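Local coordinates for translation initiation factor eif-2b-like protein (Chaetomium thermophilum, PDB 4ZEO) that probably serves in translation initiation as the delta subunit of eIF2B, the guanine nucleotide exchange factor for eIF2, at residues Phe185-Glu190 with Leu253-Asp258; Phe224-Ala229 with Ile395-Arg401; Ala378-Thr382 with Thr429-Tyr433. One frame throughout, in Å; residues are numbered along the deposited sequence.

Contact 1: residues Phe185-Glu190 with Leu253-Asp258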
ATOM      1  N   PHE A 185       8.172  -8.314  13.189  1.00 40.77           N
ATOM      2  CA  PHE A 185       8.912  -7.464  14.128  1.00 41.72           C
ATOM      3  C   PHE A 185       8.280  -7.536  15.528  1.00 45.41           C
ATOM      4  O   PHE A 185       8.951  -7.458  16.556  1.00 47.44           O
ATOM      5  CB  PHE A 185       8.927  -6.003  13.666  1.00 39.00           C
ATOM      6  CG  PHE A 185       9.887  -5.727  12.553  1.00 37.68           C
ATOM      7  CD1 PHE A 185      10.703  -6.733  12.043  1.00 38.49           C
ATOM      8  CD2 PHE A 185      10.037  -4.437  12.060  1.00 36.37           C
ATOM      9  CE1 PHE A 185      11.618  -6.453  11.025  1.00 37.38           C
ATOM     10  CE2 PHE A 185      10.957  -4.159  11.046  1.00 34.87           C
ATOM     11  CZ  PHE A 185      11.737  -5.162  10.533  1.00 34.95           C
ATOM     12  N   ARG A 186       6.967  -7.668  15.555  1.00 46.11           N
ATOM     13  CA  ARG A 186       6.266  -7.774  16.804  1.00 49.95           C
ATOM     14  C   ARG A 186       6.771  -9.012  17.557  1.00 52.88           C
ATOM     15  O   ARG A 186       7.045  -8.964  18.763  1.00 54.22           O
ATOM     16  CB  ARG A 186       4.766  -7.830  16.539  1.00 52.42           C
ATOM     17  CG  ARG A 186       3.920  -7.391  17.694  1.00 56.40           C
ATOM     18  CD  ARG A 186       2.454  -7.616  17.423  1.00 57.32           C
ATOM     19  NE  ARG A 186       1.659  -7.143  18.541  1.00 59.37           N
ATOM     20  CZ  ARG A 186       1.437  -7.881  19.622  1.00 63.09           C
ATOM     21  NH1 ARG A 186       1.958  -9.099  19.696  1.00 63.13           N
ATOM     22  NH2 ARG A 186       0.698  -7.410  20.619  1.00 67.57           N
ATOM     23  N   LYS A 187       6.925 -10.107  16.822  1.00 53.96           N
ATOM     24  CA  LYS A 187       7.421 -11.353  17.383  1.00 56.14           C
ATOM     25  C   LYS A 187       8.896 -11.220  17.821  1.00 53.72           C
ATOM     26  O   LYS A 187       9.305 -11.759  18.848  1.00 56.86           O
ATOM     27  CB  LYS A 187       7.262 -12.470  16.354  1.00 57.97           C
ATOM     28  CG  LYS A 187       5.849 -12.993  16.205  1.00 61.88           C
ATOM     29  CD  LYS A 187       5.818 -14.163  15.241  1.00 64.92           C
ATOM     30  CE  LYS A 187       4.412 -14.500  14.753  1.00 68.64           C
ATOM     31  NZ  LYS A 187       3.601 -15.280  15.735  1.00 76.05           N
ATOM     32  N   VAL A 188       9.681 -10.477  17.047  1.00 48.94           N
ATOM     33  CA  VAL A 188      11.092 -10.241  17.361  1.00 46.04           C
ATOM     34  C   VAL A 188      11.227  -9.547  18.717  1.00 49.31           C
ATOM     35  O   VAL A 188      12.036  -9.954  19.550  1.00 51.75           O
ATOM     36  CB  VAL A 188      11.771  -9.398  16.263  1.00 41.56           C
ATOM     37  CG1 VAL A 188      13.164  -8.968  16.683  1.00 41.36           C
ATOM     38  CG2 VAL A 188      11.804 -10.160  14.959  1.00 38.91           C
ATOM     39  N   ILE A 189      10.397  -8.534  18.944  1.00 49.79           N
ATOM     40  CA  ILE A 189      10.377  -7.816  20.206  1.00 52.90           C
ATOM     41  C   ILE A 189       9.951  -8.716  21.365  1.00 59.36           C
ATOM     42  O   ILE A 189      10.574  -8.682  22.432  1.00 61.21           O
ATOM     43  CB  ILE A 189       9.435  -6.614  20.120  1.00 52.34           C
ATOM     44  CG1 ILE A 189       9.971  -5.613  19.101  1.00 49.03           C
ATOM     45  CG2 ILE A 189       9.276  -5.949  21.465  1.00 54.73           C
ATOM     46  CD1 ILE A 189       9.004  -4.505  18.786  1.00 48.68           C
ATOM     47  N   GLU A 190       8.939  -9.559  21.137  1.00 62.00           N
ATOM     48  CA  GLU A 190       8.472 -10.496  22.162  1.00 67.79           C
ATOM     49  C   GLU A 190       9.618 -11.394  22.589  1.00 69.73           C
ATOM     50  O   GLU A 190       9.857 -11.598  23.776  1.00 73.05           O
ATOM     51  CB  GLU A 190       7.292 -11.349  21.655  1.00 70.07           C
ATOM     52  CG  GLU A 190       5.936 -10.635  21.635  1.00 71.45           C
ATOM     53  CD  GLU A 190       4.777 -11.508  21.117  1.00 73.12           C
ATOM     54  OE1 GLU A 190       4.894 -12.094  20.012  1.00 70.50           O
ATOM     55  OE2 GLU A 190       3.754 -11.624  21.835  1.00 76.04           O
ATOM     56  N   LEU A 253       6.605  -0.848  22.819  1.00 61.48           N
ATOM     57  CA  LEU A 253       6.859  -1.103  21.404  1.00 55.39           C
ATOM     58  C   LEU A 253       5.718  -1.943  20.803  1.00 54.03           C
ATOM     59  O   LEU A 253       5.307  -1.715  19.673  1.00 51.26           O
ATOM     60  CB  LEU A 253       8.195  -1.812  21.226  1.00 52.90           C
ATOM     61  CG  LEU A 253       9.449  -0.954  21.351  1.00 53.32           C
ATOM     62  CD1 LEU A 253      10.685  -1.834  21.198  1.00 52.42           C
ATOM     63  CD2 LEU A 253       9.464   0.163  20.311  1.00 51.13           C
ATOM     64  N   LEU A 254       5.217  -2.910  21.569  1.00 55.79           N
ATOM     65  CA  LEU A 254       4.145  -3.774  21.103  1.00 55.64           C
ATOM     66  C   LEU A 254       2.847  -2.988  20.900  1.00 57.78           C
ATOM     67  O   LEU A 254       2.122  -3.204  19.928  1.00 54.02           O
ATOM     68  CB  LEU A 254       3.934  -4.931  22.075  1.00 57.69           C
ATOM     69  CG  LEU A 254       5.075  -5.964  22.073  1.00 56.19           C
ATOM     70  CD1 LEU A 254       4.686  -7.232  22.816  1.00 52.32           C
ATOM     71  CD2 LEU A 254       5.482  -6.308  20.647  1.00 51.63           C
ATOM     72  N   GLU A 255       2.570  -2.040  21.787  1.00 63.40           N
ATOM     73  CA  GLU A 255       1.348  -1.272  21.638  1.00 66.83           C
ATOM     74  C   GLU A 255       1.518  -0.206  20.566  1.00 60.47           C
ATOM     75  O   GLU A 255       0.566   0.187  19.908  1.00 58.70           O
ATOM     76  CB  GLU A 255       0.957  -0.645  22.972  1.00 76.21           C
ATOM     77  CG  GLU A 255       0.650  -1.718  23.997  1.00 86.32           C
ATOM     78  CD  GLU A 255       0.574  -1.210  25.426  1.00 97.02           C
ATOM     79  OE1 GLU A 255       0.515   0.024  25.628  1.00100.95           O
ATOM     80  OE2 GLU A 255       0.558  -2.055  26.349  1.00103.74           O
ATOM     81  N   TRP A 256       2.756   0.206  20.348  1.00 56.52           N
ATOM     82  CA  TRP A 256       3.061   1.122  19.279  1.00 53.50           C
ATOM     83  C   TRP A 256       2.910   0.471  17.884  1.00 50.05           C
ATOM     84  O   TRP A 256       2.445   1.093  16.941  1.00 49.23           O
ATOM     85  CB  TRP A 256       4.458   1.676  19.487  1.00 54.13           C
ATOM     86  CG  TRP A 256       4.822   2.612  18.442  1.00 53.14           C
ATOM     87  CD1 TRP A 256       4.619   3.955  18.437  1.00 55.14           C
ATOM     88  CD2 TRP A 256       5.405   2.278  17.183  1.00 48.53           C
ATOM     89  NE1 TRP A 256       5.066   4.486  17.251  1.00 53.14           N
ATOM     90  CE2 TRP A 256       5.553   3.474  16.460  1.00 48.75           C
ATOM     91  CE3 TRP A 256       5.822   1.079  16.597  1.00 48.51           C
ATOM     92  CZ2 TRP A 256       6.115   3.523  15.181  1.00 48.55           C
ATOM     93  CZ3 TRP A 256       6.386   1.114  15.305  1.00 48.21           C
ATOM     94  CH2 TRP A 256       6.521   2.334  14.617  1.00 49.88           C
ATOM     95  N   ILE A 257       3.347  -0.770  17.751  1.00 48.02           N
ATOM     96  CA  ILE A 257       3.169  -1.516  16.507  1.00 44.22           C
ATOM     97  C   ILE A 257       1.692  -1.749  16.198  1.00 45.83           C
ATOM     98  O   ILE A 257       1.256  -1.617  15.057  1.00 43.81           O
ATOM     99  CB  ILE A 257       3.928  -2.857  16.573  1.00 43.11           C
ATOM    100  CG1 ILE A 257       5.419  -2.558  16.431  1.00 40.26           C
ATOM    101  CG2 ILE A 257       3.466  -3.826  15.495  1.00 41.83           C
ATOM    102  CD1 ILE A 257       6.290  -3.755  16.332  1.00 40.26           C
ATOM    103  N   ASP A 258       0.939  -2.113  17.227  1.00 48.87           N
ATOM    104  CA  ASP A 258      -0.478  -2.379  17.097  1.00 53.35           C
ATOM    105  C   ASP A 258      -1.216  -1.112  16.706  1.00 53.00           C
ATOM    106  O   ASP A 258      -2.143  -1.128  15.911  1.00 50.76           O
ATOM    107  CB  ASP A 258      -1.034  -2.948  18.403  1.00 58.45           C
ATOM    108  CG  ASP A 258      -0.549  -4.358  18.671  1.00 60.57           C
ATOM    109  OD1 ASP A 258       0.091  -4.957  17.783  1.00 56.39           O
ATOM    110  OD2 ASP A 258      -0.808  -4.876  19.775  1.00 66.76           O
TER

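Contact 2: residues Phe224-Ala229 with Ile395-Arg401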
ATOM      1  N   PHE A 224       8.487   2.185   0.303  1.00 42.89           N
ATOM      2  CA  PHE A 224       8.485   3.367   1.167  1.00 41.14           C
ATOM      3  C   PHE A 224       7.783   3.073   2.493  1.00 39.95           C
ATOM      4  O   PHE A 224       8.219   3.552   3.545  1.00 39.75           O
ATOM      5  CB  PHE A 224       7.791   4.547   0.484  1.00 43.34           C
ATOM      6  CG  PHE A 224       8.586   5.160  -0.619  1.00 45.28           C
ATOM      7  CD1 PHE A 224       9.929   4.893  -0.757  1.00 46.23           C
ATOM      8  CD2 PHE A 224       7.992   6.014  -1.524  1.00 48.55           C
ATOM      9  CE1 PHE A 224      10.669   5.456  -1.797  1.00 47.88           C
ATOM     10  CE2 PHE A 224       8.734   6.578  -2.562  1.00 50.07           C
ATOM     11  CZ  PHE A 224      10.079   6.289  -2.681  1.00 49.55           C
ATOM     12  N   ALA A 225       6.722   2.253   2.435  1.00 38.02           N
ATOM     13  CA  ALA A 225       5.921   1.915   3.614  1.00 37.68           C
ATOM     14  C   ALA A 225       6.774   1.279   4.710  1.00 36.07           C
ATOM     15  O   ALA A 225       6.716   1.698   5.880  1.00 36.31           O
ATOM     16  CB  ALA A 225       4.768   0.983   3.229  1.00 37.28           C
ATOM     17  N   MET A 226       7.589   0.308   4.304  1.00 34.57           N
ATOM     18  CA  MET A 226       8.528  -0.345   5.193  1.00 34.24           C
ATOM     19  C   MET A 226       9.589   0.645   5.664  1.00 36.00           C
ATOM     20  O   MET A 226       9.913   0.697   6.844  1.00 37.60           O
ATOM     21  CB  MET A 226       9.186  -1.531   4.492  1.00 37.09           C
ATOM     22  CG  MET A 226       8.274  -2.726   4.315  1.00 39.61           C
ATOM     23  SD  MET A 226       8.955  -3.997   3.218  1.00 40.25           S
ATOM     24  CE  MET A 226      10.252  -4.630   4.290  1.00 43.43           C
ATOM     25  N   GLY A 227      10.112   1.446   4.740  1.00 34.47           N
ATOM     26  CA  GLY A 227      11.117   2.415   5.100  1.00 33.26           C
ATOM     27  C   GLY A 227      10.582   3.382   6.144  1.00 34.44           C
ATOM     28  O   GLY A 227      11.277   3.696   7.122  1.00 35.25           O
ATOM     29  N   ASN A 228       9.349   3.858   5.937  1.00 34.21           N
ATOM     30  CA  ASN A 228       8.727   4.808   6.867  1.00 34.91           C
ATOM     31  C   ASN A 228       8.460   4.194   8.237  1.00 33.96           C
ATOM     32  O   ASN A 228       8.752   4.798   9.265  1.00 37.02           O
ATOM     33  CB  ASN A 228       7.424   5.368   6.281  1.00 36.10           C
ATOM     34  CG  ASN A 228       7.674   6.396   5.194  1.00 36.79           C
ATOM     35  OD1 ASN A 228       8.620   7.171   5.289  1.00 39.10           O
ATOM     36  ND2 ASN A 228       6.824   6.411   4.155  1.00 34.89           N
ATOM     37  N   ALA A 229       7.913   2.984   8.251  1.00 32.56           N
ATOM     38  CA  ALA A 229       7.612   2.343   9.519  1.00 33.56           C
ATOM     39  C   ALA A 229       8.883   2.125  10.355  1.00 34.89           C
ATOM     40  O   ALA A 229       8.866   2.306  11.576  1.00 37.47           O
ATOM     41  CB  ALA A 229       6.895   1.029   9.282  1.00 31.31           C
ATOM     42  N   ILE A 395       1.321   6.273   4.569  1.00 35.93           N
ATOM     43  CA  ILE A 395       2.561   5.529   4.873  1.00 38.92           C
ATOM     44  C   ILE A 395       3.350   5.177   3.579  1.00 37.57           C
ATOM     45  O   ILE A 395       4.541   4.905   3.618  1.00 39.08           O
ATOM     46  CB  ILE A 395       2.235   4.222   5.688  1.00 34.58           C
ATOM     47  CG1 ILE A 395       3.473   3.623   6.353  1.00 38.32           C
ATOM     48  CG2 ILE A 395       1.566   3.157   4.813  1.00 31.56           C
ATOM     49  CD1 ILE A 395       3.889   4.271   7.621  1.00 39.96           C
ATOM     50  N   ASN A 396       2.657   5.206   2.444  1.00 35.93           N
ATOM     51  CA  ASN A 396       3.245   4.956   1.135  1.00 36.15           C
ATOM     52  C   ASN A 396       3.922   6.210   0.530  1.00 36.23           C
ATOM     53  O   ASN A 396       4.585   6.113  -0.493  1.00 35.87           O
ATOM     54  CB  ASN A 396       2.174   4.425   0.166  1.00 34.07           C
ATOM     55  CG  ASN A 396       1.755   2.982   0.465  1.00 37.52           C
ATOM     56  OD1 ASN A 396       2.594   2.119   0.702  1.00 41.26           O
ATOM     57  ND2 ASN A 396       0.455   2.730   0.472  1.00 36.83           N
ATOM     58  N   PHE A 397       3.713   7.377   1.135  1.00 36.33           N
ATOM     59  CA  PHE A 397       4.360   8.607   0.677  1.00 40.93           C
ATOM     60  C   PHE A 397       5.820   8.664   1.055  1.00 49.50           C
ATOM     61  O   PHE A 397       6.232   8.188   2.117  1.00 49.01           O
ATOM     62  CB  PHE A 397       3.673   9.851   1.245  1.00 36.52           C
ATOM     63  CG  PHE A 397       2.369  10.185   0.587  1.00 33.78           C
ATOM     64  CD1 PHE A 397       1.330   9.267   0.589  1.00 32.09           C
ATOM     65  CD2 PHE A 397       2.154  11.432   0.031  1.00 33.37           C
ATOM     66  CE1 PHE A 397       0.116   9.562   0.004  1.00 31.13           C
ATOM     67  CE2 PHE A 397       0.941  11.750  -0.552  1.00 33.52           C
ATOM     68  CZ  PHE A 397      -0.087  10.808  -0.566  1.00 32.46           C
ATOM     69  N   ASP A 398       6.612   9.242   0.170  1.00 59.92           N
ATOM     70  CA  ASP A 398       7.990   9.535   0.493  1.00 71.07           C
ATOM     71  C   ASP A 398       7.960  10.874   1.207  1.00 80.24           C
ATOM     72  O   ASP A 398       7.777  11.901   0.582  1.00 80.73           O
ATOM     73  CB  ASP A 398       8.851   9.590  -0.764  1.00 71.41           C
ATOM     74  CG  ASP A 398      10.323   9.734  -0.457  1.00 73.83           C
ATOM     75  OD1 ASP A 398      11.059  10.259  -1.313  1.00 74.32           O
ATOM     76  OD2 ASP A 398      10.746   9.313   0.638  1.00 75.96           O
ATOM     77  N   ARG A 399       8.074  10.871   2.522  1.00 92.83           N
ATOM     78  CA  ARG A 399       7.972  12.121   3.263  1.00105.25           C
ATOM     79  C   ARG A 399       9.354  12.739   3.411  1.00121.68           C
ATOM     80  O   ARG A 399       9.489  13.962   3.509  1.00125.74           O
ATOM     81  CB  ARG A 399       7.324  11.894   4.629  1.00104.28           C
ATOM     82  CG  ARG A 399       6.288  10.798   4.606  1.00100.87           C
ATOM     83  CD  ARG A 399       5.550  10.694   5.914  1.00101.30           C
ATOM     84  NE  ARG A 399       4.871   9.406   6.033  1.00101.84           N
ATOM     85  CZ  ARG A 399       5.125   8.530   7.001  1.00107.46           C
ATOM     86  NH1 ARG A 399       4.481   7.378   7.036  1.00107.21           N
ATOM     87  NH2 ARG A 399       6.017   8.808   7.940  1.00112.06           N
ATOM     88  N   GLU A 400      10.372  11.881   3.407  1.00134.66           N
ATOM     89  CA  GLU A 400      11.769  12.305   3.489  1.00142.35           C
ATOM     90  C   GLU A 400      12.496  12.224   2.140  1.00145.56           C
ATOM     91  O   GLU A 400      12.945  11.141   1.751  1.00153.39           O
ATOM     92  CB  GLU A 400      12.517  11.448   4.510  1.00146.64           C
ATOM     93  CG  GLU A 400      12.340  11.861   5.963  1.00149.72           C
ATOM     94  CD  GLU A 400      13.681  12.074   6.653  1.00157.76           C
ATOM     95  OE1 GLU A 400      14.568  11.187   6.520  1.00160.47           O
ATOM     96  OE2 GLU A 400      13.871  13.128   7.322  1.00162.39           O
ATOM     97  N   ARG A 401      12.589  13.363   1.442  1.00141.66           N
ATOM     98  CA  ARG A 401      13.419  13.553   0.236  1.00139.28           C
ATOM     99  C   ARG A 401      13.238  14.956  -0.351  1.00133.52           C
ATOM    100  O   ARG A 401      12.450  15.759   0.149  1.00127.42           O
ATOM    101  CB  ARG A 401      13.117  12.512  -0.848  1.00135.42           C
ATOM    102  CG  ARG A 401      14.181  11.408  -0.965  1.00129.59           C
ATOM    103  CD  ARG A 401      14.001  10.599  -2.251  1.00121.15           C
ATOM    104  NE  ARG A 401      14.215   9.163  -2.039  1.00121.43           N
ATOM    105  CZ  ARG A 401      13.974   8.219  -2.950  1.00121.10           C
ATOM    106  NH1 ARG A 401      14.212   6.944  -2.656  1.00119.65           N
ATOM    107  NH2 ARG A 401      13.494   8.541  -4.150  1.00121.82           N
TER
HETATM  108  O   HOH W   1       5.330   1.884  -0.219  1.00 45.92           O

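Contact 3: residues Ala378-Thr382 with Thr429-Tyr433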
ATOM      1  N   ALA A 378      -3.818   7.300 -16.889  1.00 38.71           N
ATOM      2  CA  ALA A 378      -3.886   8.646 -16.311  1.00 36.09           C
ATOM      3  C   ALA A 378      -3.624   9.746 -17.358  1.00 39.59           C
ATOM      4  O   ALA A 378      -4.262  10.794 -17.344  1.00 42.60           O
ATOM      5  CB  ALA A 378      -2.907   8.784 -15.150  1.00 32.49           C
ATOM      6  N   MET A 379      -2.656   9.529 -18.236  1.00 39.92           N
ATOM      7  CA  MET A 379      -2.387  10.497 -19.295  1.00 43.32           C
ATOM      8  C   MET A 379      -3.566  10.644 -20.264  1.00 43.35           C
ATOM      9  O   MET A 379      -3.932  11.760 -20.649  1.00 44.83           O
ATOM     10  CB  MET A 379      -1.133  10.107 -20.073  1.00 48.08           C
ATOM     11  CG  MET A 379       0.174  10.346 -19.303  1.00 52.81           C
ATOM     12  SD  MET A 379       1.679  10.057 -20.269  1.00 71.57           S
ATOM     13  CE  MET A 379       1.636   8.278 -20.408  1.00 59.08           C
ATOM     14  N   ALA A 380      -4.154   9.515 -20.652  1.00 41.84           N
ATOM     15  CA  ALA A 380      -5.292   9.515 -21.575  1.00 41.19           C
ATOM     16  C   ALA A 380      -6.500  10.227 -20.972  1.00 39.63           C
ATOM     17  O   ALA A 380      -7.191  10.981 -21.643  1.00 41.30           O
ATOM     18  CB  ALA A 380      -5.654   8.080 -21.970  1.00 40.94           C
ATOM     19  N   ALA A 381      -6.745   9.972 -19.695  1.00 36.72           N
ATOM     20  CA  ALA A 381      -7.847  10.582 -18.980  1.00 35.51           C
ATOM     21  C   ALA A 381      -7.644  12.100 -18.799  1.00 38.34           C
ATOM     22  O   ALA A 381      -8.570  12.894 -19.042  1.00 43.07           O
ATOM     23  CB  ALA A 381      -8.020   9.891 -17.652  1.00 33.83           C
ATOM     24  N   THR A 382      -6.421  12.500 -18.454  1.00 35.10           N
ATOM     25  CA  THR A 382      -6.115  13.906 -18.254  1.00 36.75           C
ATOM     26  C   THR A 382      -6.367  14.667 -19.552  1.00 40.66           C
ATOM     27  O   THR A 382      -6.885  15.797 -19.518  1.00 41.63           O
ATOM     28  CB  THR A 382      -4.643  14.137 -17.772  1.00 37.67           C
ATOM     29  OG1 THR A 382      -4.454  13.514 -16.506  1.00 35.80           O
ATOM     30  CG2 THR A 382      -4.307  15.634 -17.616  1.00 37.97           C
ATOM     31  N   THR A 429       3.597   7.844 -12.807  1.00 38.96           N
ATOM     32  CA  THR A 429       2.574   8.780 -13.250  1.00 37.44           C
ATOM     33  C   THR A 429       2.858  10.154 -12.663  1.00 37.12           C
ATOM     34  O   THR A 429       2.692  10.366 -11.451  1.00 33.60           O
ATOM     35  CB  THR A 429       1.136   8.323 -12.863  1.00 38.07           C
ATOM     36  OG1 THR A 429       0.825   7.063 -13.490  1.00 37.34           O
ATOM     37  CG2 THR A 429       0.117   9.357 -13.322  1.00 37.13           C
ATOM     38  N   HIS A 430       3.240  11.099 -13.535  1.00 40.75           N
ATOM     39  CA  HIS A 430       3.587  12.468 -13.117  1.00 42.40           C
ATOM     40  C   HIS A 430       2.349  13.113 -12.491  1.00 43.00           C
ATOM     41  O   HIS A 430       1.232  12.834 -12.916  1.00 41.18           O
ATOM     42  CB  HIS A 430       4.057  13.284 -14.311  1.00 45.55           C
ATOM     43  CG  HIS A 430       4.702  14.582 -13.943  1.00 48.84           C
ATOM     44  ND1 HIS A 430       3.970  15.684 -13.551  1.00 48.32           N
ATOM     45  CD2 HIS A 430       5.994  14.987 -13.980  1.00 50.58           C
ATOM     46  CE1 HIS A 430       4.788  16.690 -13.306  1.00 49.37           C
ATOM     47  NE2 HIS A 430       6.021  16.296 -13.569  1.00 50.82           N
ATOM     48  N   GLU A 431       2.538  13.966 -11.483  1.00 48.13           N
ATOM     49  CA  GLU A 431       1.412  14.585 -10.762  1.00 50.65           C
ATOM     50  C   GLU A 431       0.477  15.400 -11.682  1.00 47.69           C
ATOM     51  O   GLU A 431      -0.690  15.614 -11.381  1.00 45.85           O
ATOM     52  CB  GLU A 431       1.922  15.452  -9.619  1.00 59.94           C
ATOM     53  CG  GLU A 431       2.163  16.907  -9.974  1.00 71.34           C
ATOM     54  CD  GLU A 431       2.406  17.744  -8.740  1.00 82.70           C
ATOM     55  OE1 GLU A 431       2.923  18.879  -8.873  1.00 90.82           O
ATOM     56  OE2 GLU A 431       2.064  17.261  -7.632  1.00 85.43           O
ATOM     57  N   ARG A 432       1.021  15.849 -12.797  1.00 47.43           N
ATOM     58  CA  ARG A 432       0.310  16.596 -13.818  1.00 47.87           C
ATOM     59  C   ARG A 432      -0.894  15.767 -14.344  1.00 37.98           C
ATOM     60  O   ARG A 432      -1.871  16.314 -14.881  1.00 38.81           O
ATOM     61  CB  ARG A 432       1.331  16.971 -14.911  1.00 48.63           C
ATOM     62  CG  ARG A 432       0.823  17.296 -16.265  1.00 50.58           C
ATOM     63  CD  ARG A 432       1.916  17.079 -17.356  1.00 75.05           C
ATOM     64  NE  ARG A 432       3.248  17.537 -16.959  1.00 75.17           N
ATOM     65  CZ  ARG A 432       4.356  16.804 -17.071  1.00 74.18           C
ATOM     66  NH1 ARG A 432       5.523  17.295 -16.679  1.00 74.64           N
ATOM     67  NH2 ARG A 432       4.305  15.577 -17.580  1.00 73.84           N
ATOM     68  N   TYR A 433      -0.800  14.444 -14.224  1.00 34.48           N
ATOM     69  CA  TYR A 433      -1.868  13.573 -14.701  1.00 34.51           C
ATOM     70  C   TYR A 433      -2.729  13.067 -13.570  1.00 35.25           C
ATOM     71  O   TYR A 433      -3.531  12.135 -13.762  1.00 36.26           O
ATOM     72  CB  TYR A 433      -1.311  12.387 -15.501  1.00 34.80           C
ATOM     73  CG  TYR A 433      -0.365  12.820 -16.594  1.00 39.09           C
ATOM     74  CD1 TYR A 433      -0.824  13.551 -17.703  1.00 38.28           C
ATOM     75  CD2 TYR A 433       0.982  12.475 -16.545  1.00 40.12           C
ATOM     76  CE1 TYR A 433       0.037  13.940 -18.696  1.00 40.30           C
ATOM     77  CE2 TYR A 433       1.851  12.863 -17.549  1.00 40.12           C
ATOM     78  CZ  TYR A 433       1.372  13.589 -18.616  1.00 41.20           C
ATOM     79  OH  TYR A 433       2.234  13.977 -19.593  1.00 45.93           O
TER

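Contact 1: residues Phe185-Glu190 with Leu253-Asp258
Arg186 swings CG away from its own amide nitrogen (chi1 -156°) and runs extended to NE, which brings its guanidinium to Asp258, whose own CG turns anti to the carbonyl carbon (chi1 -70°) and offers both oxygens. The grip is side-on and bidentate: NE donates to Asp258 OD1 at 2.8 Å, and NH2 of Arg186 donates to Asp258 OD2 at 3.1 Å, the latter on its syn lone pair. The guanidinium and carboxylate planes are only 4° apart, a nearly flat pairing that fixes the rotation of both groups. Glu190, one turn on from Arg186, adds a long salt bridge from OE2 to NH1, so Arg186, Glu190 and Asp258 form a salt-bridge network. These pairs tie helix 174-191 to helix 246-277, two antiparallel members of the N-terminal helical bundle of the eIF2B alpha/beta/delta family; the axes of the segments 185-190 and 253-258 approach to 10.0 Å. Leu254 lies over one face of the guanidinium, and its CD2 meets Arg186 CG at 3.5 Å, crossing the chain at about a right angle, while its CD1 touches Glu190 CG. Replacing Arg186 with an alanine would probably leave the Asp258 carboxylate without its charged mate and uncover one side of Leu254. Deeper in, aliphatic side chains make the contact. Ile189 and Ile257 meet tip to tip through their CD1 atoms at 3.7 Å, and the same Ile189 CD1 rests on Leu253 CB. Phe204 of helix 200-219 packs on Ile189, while Leu233 of helix 224-239 touches Leu253.

Contact 2: residues Phe224-Ala229 with Ile395-Arg401
Two hydrogen bonds from one amide nitrogen hold the loop to the helix: ND2 of Asn228 donates to Ile395 O at 2.8 Å and also to Phe397 O at 2.8 Å. The first acceptor is approached from above its carbonyl plane, the second nearly along the C=O axis, and both lie close to the plane of the amide. Each N-H of ND2 thus has its own backbone carbonyl, which fixes the turn of the Asn228 side chain, while its OD1 takes a bond from Arg231. A weaker polar touch comes from Ala225, whose CA-H points at Ile395 O with 3.3 Å between CA and O. A water links the Ala225 backbone N to the side-chain OD1 of Asn396, accepting from the first and donating to the second; the same OD1 is also hydrogen-bonded to Ser174 OG. The contact joins the first turn and a half of helix 224-239, part of the N-terminal helical bundle, to the loop that follows strand 387-391 of the Rossmann-like C-terminal domain, and so spans the two halves of the subunit. Among the stacked groups, the Arg399 guanidinium lies over the Asn228 amide, planes 16° apart, with CG of Asn228 over its centre; high B factors make this placement less certain. Phe224 carries the largest share of the packing. One face of its ring is overlain by the Asp398 carboxylate, 26° from parallel, with CB of Asp398 3.5 Å from Phe224 CE2. Asn396 O lies at the ring's edge, near its plane, 3.6 Å from Phe224 CD2. Apolar packing is lighter: CD1 of Ile395 touches Asn228 CB at 3.9 Å, and Leu178 of helix 174-191 packs against both Ile395 and Ala229.

Contact 3: residues Ala378-Thr382 with Thr429-Tyr433
Tyr433 lays its ring against Met379 in a Met-aromatic contact that packs the 3-10 turn 431-433 onto helix 374-384 in the Rossmann-like domain, just ahead of strand 436-438 of its parallel sheet. CB of Tyr433 sits beside the methyl of Ala378, the two CB atoms 4.0 Å apart, and also meets Thr382 OG1 at 3.5 Å. From there CG lies anti to the carbonyl carbon (chi1 -52°), which presents a face of the ring to Met379. All six ring carbons, CG to CZ, lie near Met379 CG, which stands 3.3 Å from the ring centroid and only 5° off the normal, a CH-pi contact over the face. CD1 also reaches toward the CB of Thr382, which lies near the ring plane at its edge. Farther out, CE2 and CZ meet Met379 SD; the sulfur is oblique to the ring, 4.3 Å from the centroid. At the tip, OH takes a weak hydrogen bond from Arg432 NH2, and CG of that arginine lies over the face opposite Met379, offset toward the rim. Nearer the sheet, Ala378 touches Thr429 as well as Val388 of strand 387-391 and Leu357 of strand 354-358. The hydroxyl of Thr382 is turned back on its own helix, where OG1 donates to Ala378 O at 2.9 Å, from the opposite face of that carbonyl to Thr382 N.

In the fold
Contacts 1 and 3 lie on opposite sides of the chain's centre. Contact 1 joins two bundle helices, contact 2 bridges bundle and C-terminal domain, and contact 3 lies within the latter. Centres of contacts 1 and 2 are 19 Å apart, and they touch where Trp256 CH2 packs on Ala229 O, helices 224-239 and 246-277 being consecutive in the chain. Contact 3 stands 23 Å from contact 2 and 40 Å from contact 1, centre to centre. Along the chain contact 2 interleaves with both others, whereas contact 1 closes before contact 3 opens. The loop after strand 387-391 thus returns to the bundle, linking two halves that are separate in sequence.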